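Local coordinates for protein fructosamine deglycase FrlB (Bacillus subtilis, PDB 3EUA) that converts a range of fructosamine 6-phosphates to glucose 6-phosphate and a free amino acid, at residues V140-Q143 with I144-T148; E254-P257 with L258-A262. All coordinates share one frame; numbering follows the deposited sequence.

Interaction 1. Residues V140-Q143 with I144-T148; sequences VLYQ and IVFGT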
# COMPACT_ATOMS: atom_id res chain seq x y z
N VAL A 140 7.66 2.84 -21.36
CA VAL A 140 8.41 4.09 -21.18
C VAL A 140 8.89 4.23 -19.75
O VAL A 140 9.98 4.68 -19.51
CB VAL A 140 7.54 5.32 -21.62
CG1 VAL A 140 8.11 6.64 -21.12
CG2 VAL A 140 7.35 5.34 -23.17
N LEU A 141 8.06 3.82 -18.80
CA LEU A 141 8.42 3.89 -17.39
C LEU A 141 9.66 3.03 -17.12
O LEU A 141 10.59 3.46 -16.43
CB LEU A 141 7.25 3.45 -16.51
CG LEU A 141 7.49 3.39 -14.99
CD1 LEU A 141 8.25 4.61 -14.51
CD2 LEU A 141 6.14 3.26 -14.26
N TYR A 142 9.67 1.82 -17.65
CA TYR A 142 10.85 0.97 -17.50
C TYR A 142 12.09 1.51 -18.25
O TYR A 142 13.22 1.33 -17.79
CB TYR A 142 10.57 -0.49 -17.89
CG TYR A 142 9.98 -1.38 -16.81
CD1 TYR A 142 9.99 -1.01 -15.45
CD2 TYR A 142 9.66 -2.70 -17.11
CE1 TYR A 142 9.52 -1.89 -14.46
CE2 TYR A 142 9.19 -3.60 -16.11
CZ TYR A 142 9.12 -3.17 -14.81
OH TYR A 142 8.69 -4.03 -13.84
N GLN A 143 11.92 2.15 -19.39
CA GLN A 143 13.07 2.78 -20.05
C GLN A 143 13.73 3.78 -19.08
O GLN A 143 14.97 3.80 -18.91
CB GLN A 143 12.64 3.50 -21.34
CG GLN A 143 12.08 2.62 -22.45
CD GLN A 143 11.56 3.44 -23.63
OE1 GLN A 143 12.14 4.46 -23.97
NE2 GLN A 143 10.49 2.98 -24.27
N ILE A 144 12.89 4.59 -18.43
CA ILE A 144 13.35 5.57 -17.45
C ILE A 144 14.00 4.90 -16.23
O ILE A 144 15.11 5.27 -15.79
CB ILE A 144 12.18 6.45 -16.94
CG1 ILE A 144 11.55 7.24 -18.11
CG2 ILE A 144 12.69 7.40 -15.85
CD1 ILE A 144 10.25 8.06 -17.79
N VAL A 145 13.29 3.92 -15.67
CA VAL A 145 13.74 3.22 -14.45
C VAL A 145 15.04 2.45 -14.65
O VAL A 145 16.01 2.68 -13.93
CB VAL A 145 12.60 2.33 -13.90
CG1 VAL A 145 13.07 1.36 -12.82
CG2 VAL A 145 11.50 3.23 -13.38
N PHE A 146 15.09 1.56 -15.64
CA PHE A 146 16.33 0.80 -15.89
C PHE A 146 17.45 1.69 -16.39
O PHE A 146 18.62 1.44 -16.11
CB PHE A 146 16.12 -0.37 -16.84
CG PHE A 146 15.39 -1.53 -16.19
CD1 PHE A 146 16.09 -2.51 -15.50
CD2 PHE A 146 14.02 -1.63 -16.26
CE1 PHE A 146 15.41 -3.56 -14.88
CE2 PHE A 146 13.35 -2.67 -15.66
CZ PHE A 146 14.06 -3.63 -14.97
N GLY A 147 17.08 2.72 -17.14
CA GLY A 147 18.05 3.69 -17.63
C GLY A 147 18.69 4.44 -16.48
O GLY A 147 19.88 4.63 -16.49
N THR A 148 17.87 4.89 -15.52
CA THR A 148 18.33 5.62 -14.32
C THR A 148 19.31 4.78 -13.52
O THR A 148 20.38 5.26 -13.13
CB THR A 148 17.11 6.09 -13.50
OG1 THR A 148 16.37 7.05 -14.28
CG2 THR A 148 17.55 6.72 -12.17

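Interaction 2. Residues E254-P257 with L258-A262; sequences ETRP and LEERA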
# COMPACT_ATOMS: atom_id res chain seq x y z
N GLU A 254 10.31 -13.05 -7.53
CA GLU A 254 10.72 -13.76 -6.35
C GLU A 254 9.60 -14.06 -5.37
O GLU A 254 9.76 -14.94 -4.56
CB GLU A 254 11.81 -12.96 -5.60
CG GLU A 254 13.17 -12.76 -6.27
CD GLU A 254 13.19 -11.78 -7.44
OE1 GLU A 254 12.14 -11.19 -7.77
OE2 GLU A 254 14.29 -11.60 -8.03
N THR A 255 8.48 -13.33 -5.46
CA THR A 255 7.35 -13.49 -4.55
C THR A 255 6.30 -14.47 -5.04
O THR A 255 5.32 -14.69 -4.34
CB THR A 255 6.69 -12.12 -4.24
OG1 THR A 255 5.84 -11.69 -5.32
CG2 THR A 255 7.74 -11.05 -3.95
N ARG A 256 6.51 -15.10 -6.19
CA ARG A 256 5.57 -16.08 -6.69
C ARG A 256 5.16 -17.15 -5.62
O ARG A 256 3.99 -17.55 -5.60
CB ARG A 256 6.13 -16.77 -7.92
CG ARG A 256 5.21 -17.81 -8.51
CD ARG A 256 5.91 -18.54 -9.58
NE ARG A 256 5.10 -19.63 -10.07
CZ ARG A 256 4.14 -19.52 -10.97
NH1 ARG A 256 3.85 -18.36 -11.57
NH2 ARG A 256 3.49 -20.62 -11.32
N PRO A 257 6.10 -17.62 -4.76
CA PRO A 257 5.63 -18.56 -3.72
C PRO A 257 4.46 -18.05 -2.88
O PRO A 257 3.64 -18.86 -2.43
CB PRO A 257 6.87 -18.73 -2.84
CG PRO A 257 8.03 -18.48 -3.79
CD PRO A 257 7.57 -17.40 -4.67
N LEU A 258 4.39 -16.73 -2.64
CA LEU A 258 3.26 -16.15 -1.89
C LEU A 258 1.96 -16.39 -2.65
O LEU A 258 0.97 -16.77 -2.04
CB LEU A 258 3.43 -14.63 -1.66
CG LEU A 258 4.42 -14.11 -0.61
CD1 LEU A 258 5.84 -14.68 -0.80
CD2 LEU A 258 4.39 -12.54 -0.56
N GLU A 259 2.02 -16.18 -3.97
CA GLU A 259 0.87 -16.34 -4.87
C GLU A 259 0.46 -17.81 -4.95
O GLU A 259 -0.71 -18.16 -4.89
CB GLU A 259 1.25 -15.72 -6.24
CG GLU A 259 1.54 -14.19 -6.13
CD GLU A 259 2.14 -13.51 -7.37
OE1 GLU A 259 3.04 -14.10 -8.05
OE2 GLU A 259 1.74 -12.33 -7.61
N GLU A 260 1.44 -18.69 -5.06
CA GLU A 260 1.20 -20.13 -5.10
C GLU A 260 0.51 -20.63 -3.83
O GLU A 260 -0.41 -21.43 -3.90
CB GLU A 260 2.54 -20.87 -5.28
CG GLU A 260 3.22 -20.58 -6.64
CD GLU A 260 4.60 -21.26 -6.82
OE1 GLU A 260 5.36 -21.45 -5.84
OE2 GLU A 260 4.93 -21.55 -7.97
N ARG A 261 0.94 -20.14 -2.68
CA ARG A 261 0.35 -20.56 -1.41
C ARG A 261 -1.11 -20.11 -1.34
O ARG A 261 -1.99 -20.88 -0.94
CB ARG A 261 1.18 -20.02 -0.24
CG ARG A 261 0.73 -20.46 1.11
CD ARG A 261 1.38 -19.64 2.16
NE ARG A 261 0.95 -20.05 3.50
CZ ARG A 261 1.18 -19.34 4.60
NH1 ARG A 261 1.83 -18.19 4.55
NH2 ARG A 261 0.73 -19.77 5.78
N ALA A 262 -1.35 -18.87 -1.74
CA ALA A 262 -2.69 -18.26 -1.76
C ALA A 262 -3.64 -19.03 -2.68
O ALA A 262 -4.78 -19.31 -2.33
CB ALA A 262 -2.57 -16.81 -2.17

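Interaction 1. Residues V140-Q143 with I144-T148
Y142 and F146 form an edge-to-face aromatic pair one turn apart on helix 137-153. The edge of the F146 ring is turned to one face of Y142. The ring planes stand at 82° and their centroids are 5.2 Å apart. F146 CE2 does most of the touching. It lies over the Y142 face, displaced toward the rim, 3.8 Å from Y142 CD1. The two side chains run side by side and point the same way. F146 CG is anti to its carbonyl carbon (chi1 -75°), which turns the ring back toward the preceding turn. There the carbonyl oxygen of Y142 sits at the ring edge, in plane, 3.4 Å from F146 CD2.

A second pair lies on another side of the helix. L141 CD1 meets V145 CG2 at 3.7 Å. V145 CG2 also rests against the carbonyl oxygen of L141. V140 CG1 and I144 CD1 approach more loosely, at 4.2 Å.

Four backbone hydrogen bonds of the i to i+4 kind fix this spacing. V145 N to L141 O is 2.8 Å long. G147 N to Q143 O is more bent, at 137°. I144 O takes two bonds, from T148 N and from T148 OG1 at 2.7 Å, which arrive from opposite faces of its plane.

Around these pairs, V140, L141 and I144 pack on strand 103-108. F146 lies on F158 and A161 of helix 158-190. Y142 OH bonds to Y293 O, and Q143 OE1 to N10 N. All the touching residues are buried. The contact is mostly apolar, and the Y142 hydroxyl and the Q143 amide are satisfied by hydrogen bonds to protein atoms. The bond to Y293 carries this helix of the first SIS domain across to the second.

Interaction 2. Residues E254-P257 with L258-A262
R256 and E260 are joined by a salt bridge one turn apart on helix 256-269. R256 NE donates to E260 OE2 at 2.9 Å. The bond is bent, at 138°, and NE meets the oxygen from above the carboxylate plane. The two side chains cross at about a right angle, and the guanidinium and carboxylate planes are 78° apart. R256 reaches this place as an extended chain from CG to NE, with CG anti to the backbone N (chi1 -180°). Its CD also runs past E260 OE2, 3.6 Å away. The other end of the guanidinium is used elsewhere: NH1 bonds to G251 O and forms a salt bridge with D277. R256 so ties the first turn to both neighbouring strands, through G251 just past strand 246-250 and D277 at the end of strand 273-277.

Backbone bonds set up the first turn. L258 N bonds to T255 O at 2.8 Å. R256 O takes a strong bond from E260 N, at 2.8 Å, and a weak one from E259 N. R261 N bonds to P257 O at 3.0 Å.

Other packing is modest. L258 CD1 lies 3.6 Å from T255 O. E260 OE1 stands 3.6 Å from P257 CA. E259 OE1 comes near R256 CA, but its carboxylate is bonded to G251 N and S201 N.

Several groups also face the second subunit. R261 forms salt bridges with Y329 OXT and E89 of that subunit, while T255, P257 and L258 pack on its E63 and Q66.

The arrangement is the start of the helix in a beta-alpha-beta unit, between parallel strands 246-250 and 273-277 of the second SIS domain.

How the interactions relate
Interaction 1 comes first along the chain and interaction 2 later, with no overlap. Each is a local contact between neighbouring turns. Residues 140-148 lie on helix 137-153, beside the parallel five-stranded sheet of the first SIS domain. Residues 254-262 lead into and begin helix 256-269, beside the four-stranded sheet of the second. The centres are 26 Å apart, and the nearest atoms about 10 Å, so the two do not touch. Their settings differ. Interaction 1 is wholly buried, and no other chain of the assembly touches it. It joins its helix to the sheet of the first domain and to neighbouring helices. Interaction 2 is partly buried and joins a helix start to its own sheet and to the second subunit.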